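Long-range contact in single-stranded DNA specific exonuclease RecJ (Thermus thermophilus, PDB 2ZXP), which degrades single-stranded DNA from the 5' end toward the 3' end as an exonuclease that depends on divalent metal ions: residues Arg74-Gly79 / Leu126-Leu131. Residues are numbered along the deposited sequence; the frame is centred on the assembly and turned at random.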
ATOM      1  N   ARG A  74     -21.780 -13.557  32.547  1.00 30.55           N
ATOM      2  CA  ARG A  74     -22.030 -12.329  31.807  1.00 31.32           C
ATOM      3  C   ARG A  74     -20.764 -11.825  31.111  1.00 30.16           C
ATOM      4  O   ARG A  74     -19.737 -11.560  31.745  1.00 30.35           O
ATOM      5  CB  ARG A  74     -22.603 -11.260  32.732  1.00 33.64           C
ATOM      6  CG  ARG A  74     -22.961  -9.981  31.997  1.00 38.67           C
ATOM      7  CD  ARG A  74     -24.347  -9.459  32.389  1.00 41.85           C
ATOM      8  NE  ARG A  74     -24.580  -8.113  31.861  1.00 44.34           N
ATOM      9  CZ  ARG A  74     -25.732  -7.455  31.963  1.00 45.59           C
ATOM     10  NH1 ARG A  74     -26.765  -8.028  32.576  1.00 45.93           N
ATOM     11  NH2 ARG A  74     -25.847  -6.225  31.459  1.00 45.41           N
ATOM     12  N   ILE A  75     -20.841 -11.719  29.792  1.00 28.75           N
ATOM     13  CA  ILE A  75     -19.705 -11.286  28.997  1.00 27.28           C
ATOM     14  C   ILE A  75     -19.828  -9.846  28.510  1.00 27.07           C
ATOM     15  O   ILE A  75     -20.810  -9.469  27.891  1.00 26.55           O
ATOM     16  CB  ILE A  75     -19.545 -12.223  27.787  1.00 26.83           C
ATOM     17  CG1 ILE A  75     -19.308 -13.650  28.294  1.00 26.06           C
ATOM     18  CG2 ILE A  75     -18.364 -11.790  26.909  1.00 26.13           C
ATOM     19  CD1 ILE A  75     -19.450 -14.708  27.240  1.00 23.01           C
ATOM     20  N   ARG A  76     -18.832  -9.036  28.818  1.00 27.83           N
ATOM     21  CA  ARG A  76     -18.816  -7.651  28.362  1.00 28.34           C
ATOM     22  C   ARG A  76     -17.707  -7.514  27.323  1.00 27.42           C
ATOM     23  O   ARG A  76     -16.550  -7.848  27.596  1.00 26.08           O
ATOM     24  CB  ARG A  76     -18.555  -6.693  29.527  1.00 29.84           C
ATOM     25  CG  ARG A  76     -18.260  -5.270  29.074  1.00 32.47           C
ATOM     26  CD  ARG A  76     -18.196  -4.273  30.208  1.00 34.77           C
ATOM     27  NE  ARG A  76     -19.528  -3.945  30.700  1.00 36.50           N
ATOM     28  CZ  ARG A  76     -19.900  -2.716  31.056  1.00 38.75           C
ATOM     29  NH1 ARG A  76     -19.025  -1.716  30.967  1.00 39.35           N
ATOM     30  NH2 ARG A  76     -21.145  -2.475  31.483  1.00 38.12           N
ATOM     31  N   VAL A  77     -18.062  -7.047  26.128  1.00 27.86           N
ATOM     32  CA  VAL A  77     -17.075  -6.869  25.066  1.00 28.00           C
ATOM     33  C   VAL A  77     -16.708  -5.390  24.997  1.00 29.20           C
ATOM     34  O   VAL A  77     -17.537  -4.528  24.687  1.00 27.65           O
ATOM     35  CB  VAL A  77     -17.616  -7.345  23.707  1.00 28.39           C
ATOM     36  CG1 VAL A  77     -16.649  -6.975  22.589  1.00 28.19           C
ATOM     37  CG2 VAL A  77     -17.814  -8.844  23.734  1.00 28.25           C
ATOM     38  N   HIS A  78     -15.450  -5.128  25.318  1.00 31.21           N
ATOM     39  CA  HIS A  78     -14.865  -3.787  25.352  1.00 33.73           C
ATOM     40  C   HIS A  78     -14.003  -3.668  24.094  1.00 33.64           C
ATOM     41  O   HIS A  78     -12.926  -4.255  24.025  1.00 33.33           O
ATOM     42  CB  HIS A  78     -14.000  -3.678  26.610  1.00 35.44           C
ATOM     43  CG  HIS A  78     -13.312  -2.357  26.785  1.00 38.92           C
ATOM     44  ND1 HIS A  78     -13.782  -1.376  27.640  1.00 39.99           N
ATOM     45  CD2 HIS A  78     -12.160  -1.875  26.257  1.00 38.92           C
ATOM     46  CE1 HIS A  78     -12.946  -0.351  27.630  1.00 40.21           C
ATOM     47  NE2 HIS A  78     -11.955  -0.628  26.798  1.00 40.03           N
ATOM     48  N   GLY A  79     -14.483  -2.934  23.095  1.00 33.62           N
ATOM     49  CA  GLY A  79     -13.716  -2.797  21.875  1.00 35.06           C
ATOM     50  C   GLY A  79     -13.244  -1.381  21.667  1.00 36.55           C
ATOM     51  O   GLY A  79     -13.556  -0.504  22.458  1.00 37.07           O
ATOM     52  N   LEU A 126     -16.791  -3.875  36.544  1.00 61.44           N
ATOM     53  CA  LEU A 126     -16.831  -4.920  37.562  1.00 60.43           C
ATOM     54  C   LEU A 126     -18.269  -5.340  37.813  1.00 59.17           C
ATOM     55  O   LEU A 126     -18.608  -6.519  37.724  1.00 58.91           O
ATOM     56  CB  LEU A 126     -16.204  -4.401  38.866  1.00 60.63           C
ATOM     57  CG  LEU A 126     -16.174  -5.347  40.069  1.00 60.78           C
ATOM     58  CD1 LEU A 126     -17.571  -5.494  40.705  1.00 60.59           C
ATOM     59  CD2 LEU A 126     -15.636  -6.683  39.596  1.00 60.56           C
ATOM     60  N   GLU A 127     -19.098  -4.350  38.126  1.00 58.02           N
ATOM     61  CA  GLU A 127     -20.520  -4.541  38.406  1.00 57.01           C
ATOM     62  C   GLU A 127     -21.302  -5.226  37.272  1.00 55.37           C
ATOM     63  O   GLU A 127     -22.244  -5.981  37.524  1.00 55.57           O
ATOM     64  CB  GLU A 127     -21.141  -3.170  38.739  1.00 57.81           C
ATOM     65  CG  GLU A 127     -22.674  -3.071  38.710  1.00 59.75           C
ATOM     66  CD  GLU A 127     -23.370  -3.986  39.706  1.00 60.99           C
ATOM     67  OE1 GLU A 127     -22.901  -4.069  40.866  1.00 61.92           O
ATOM     68  OE2 GLU A 127     -24.394  -4.610  39.329  1.00 61.18           O
ATOM     69  N   ALA A 128     -20.904  -4.991  36.029  1.00 52.55           N
ATOM     70  CA  ALA A 128     -21.627  -5.572  34.913  1.00 49.93           C
ATOM     71  C   ALA A 128     -21.121  -6.883  34.318  1.00 48.09           C
ATOM     72  O   ALA A 128     -21.797  -7.446  33.456  1.00 47.92           O
ATOM     73  CB  ALA A 128     -21.752  -4.536  33.800  1.00 50.65           C
ATOM     74  N   SER A 129     -19.981  -7.408  34.760  1.00 45.19           N
ATOM     75  CA  SER A 129     -19.521  -8.621  34.113  1.00 43.04           C
ATOM     76  C   SER A 129     -18.758  -9.703  34.869  1.00 40.87           C
ATOM     77  O   SER A 129     -18.166  -9.455  35.916  1.00 40.27           O
ATOM     78  CB  SER A 129     -18.698  -8.227  32.880  1.00 43.77           C
ATOM     79  OG  SER A 129     -17.510  -7.543  33.246  1.00 43.90           O
ATOM     80  N   ASP A 130     -18.788 -10.910  34.297  1.00 37.99           N
ATOM     81  CA  ASP A 130     -18.070 -12.055  34.839  1.00 36.16           C
ATOM     82  C   ASP A 130     -16.835 -12.268  33.976  1.00 34.98           C
ATOM     83  O   ASP A 130     -15.772 -12.640  34.475  1.00 35.68           O
ATOM     84  CB  ASP A 130     -18.938 -13.314  34.822  1.00 35.34           C
ATOM     85  CG  ASP A 130     -20.174 -13.173  35.688  1.00 35.06           C
ATOM     86  OD1 ASP A 130     -20.034 -12.839  36.892  1.00 34.29           O
ATOM     87  OD2 ASP A 130     -21.284 -13.389  35.162  1.00 33.95           O
ATOM     88  N   LEU A 131     -16.986 -12.041  32.675  1.00 33.08           N
ATOM     89  CA  LEU A 131     -15.879 -12.164  31.740  1.00 31.06           C
ATOM     90  C   LEU A 131     -15.781 -10.824  30.976  1.00 30.62           C
ATOM     91  O   LEU A 131     -16.771 -10.274  30.501  1.00 28.38           O
ATOM     92  CB  LEU A 131     -16.102 -13.346  30.793  1.00 30.70           C
ATOM     93  CG  LEU A 131     -15.008 -13.559  29.732  1.00 31.52           C
ATOM     94  CD1 LEU A 131     -13.682 -13.839  30.425  1.00 32.05           C
ATOM     95  CD2 LEU A 131     -15.371 -14.714  28.803  1.00 31.71           C
TER
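R74 O takes two backbone N-H groups at once, from D130 and from L131. The D130 N to R74 O bond, 2.8 Å, lies in the carbonyl plane on a lone pair; L131 N, at 2.9 Å from R74 O, comes in tilted 24° from that plane. At the other end of the same residue, the R74 N-H runs almost straight (177°) toward D130 OD2, 2.7 Å from R74 N, and D130 OD2 receives it on its anti lone pair. With chi1 at -62°, D130 turns its carboxylate beside its own backbone N, so one residue both donates to and accepts from R74. R76 N completes the pairing with L131 O, 2.9 Å away. This is where strand 131-134 begins its parallel pairing with 74-78, I75 bridged with L131, just after helix 122-128 ends; within the parallel sheet of the DHH domain, strand 74-78 lies between 102-106 and 131-134. On one face I75 and L131 lie side by side, I75 CG1 4.1 Å from L131 CB, covered by helix 58-70 through A68. On the opposite face R76 lays its CB against S129 CB (3.7 Å), and a bend at chi3 brings NH2 of its guanidinium up to A128 CB, 3.2 Å away. R74 CG passes 3.1 Å from A128 O. S129 OG is hydrogen-bonded to H125 O, which ties the turn to the preceding helix.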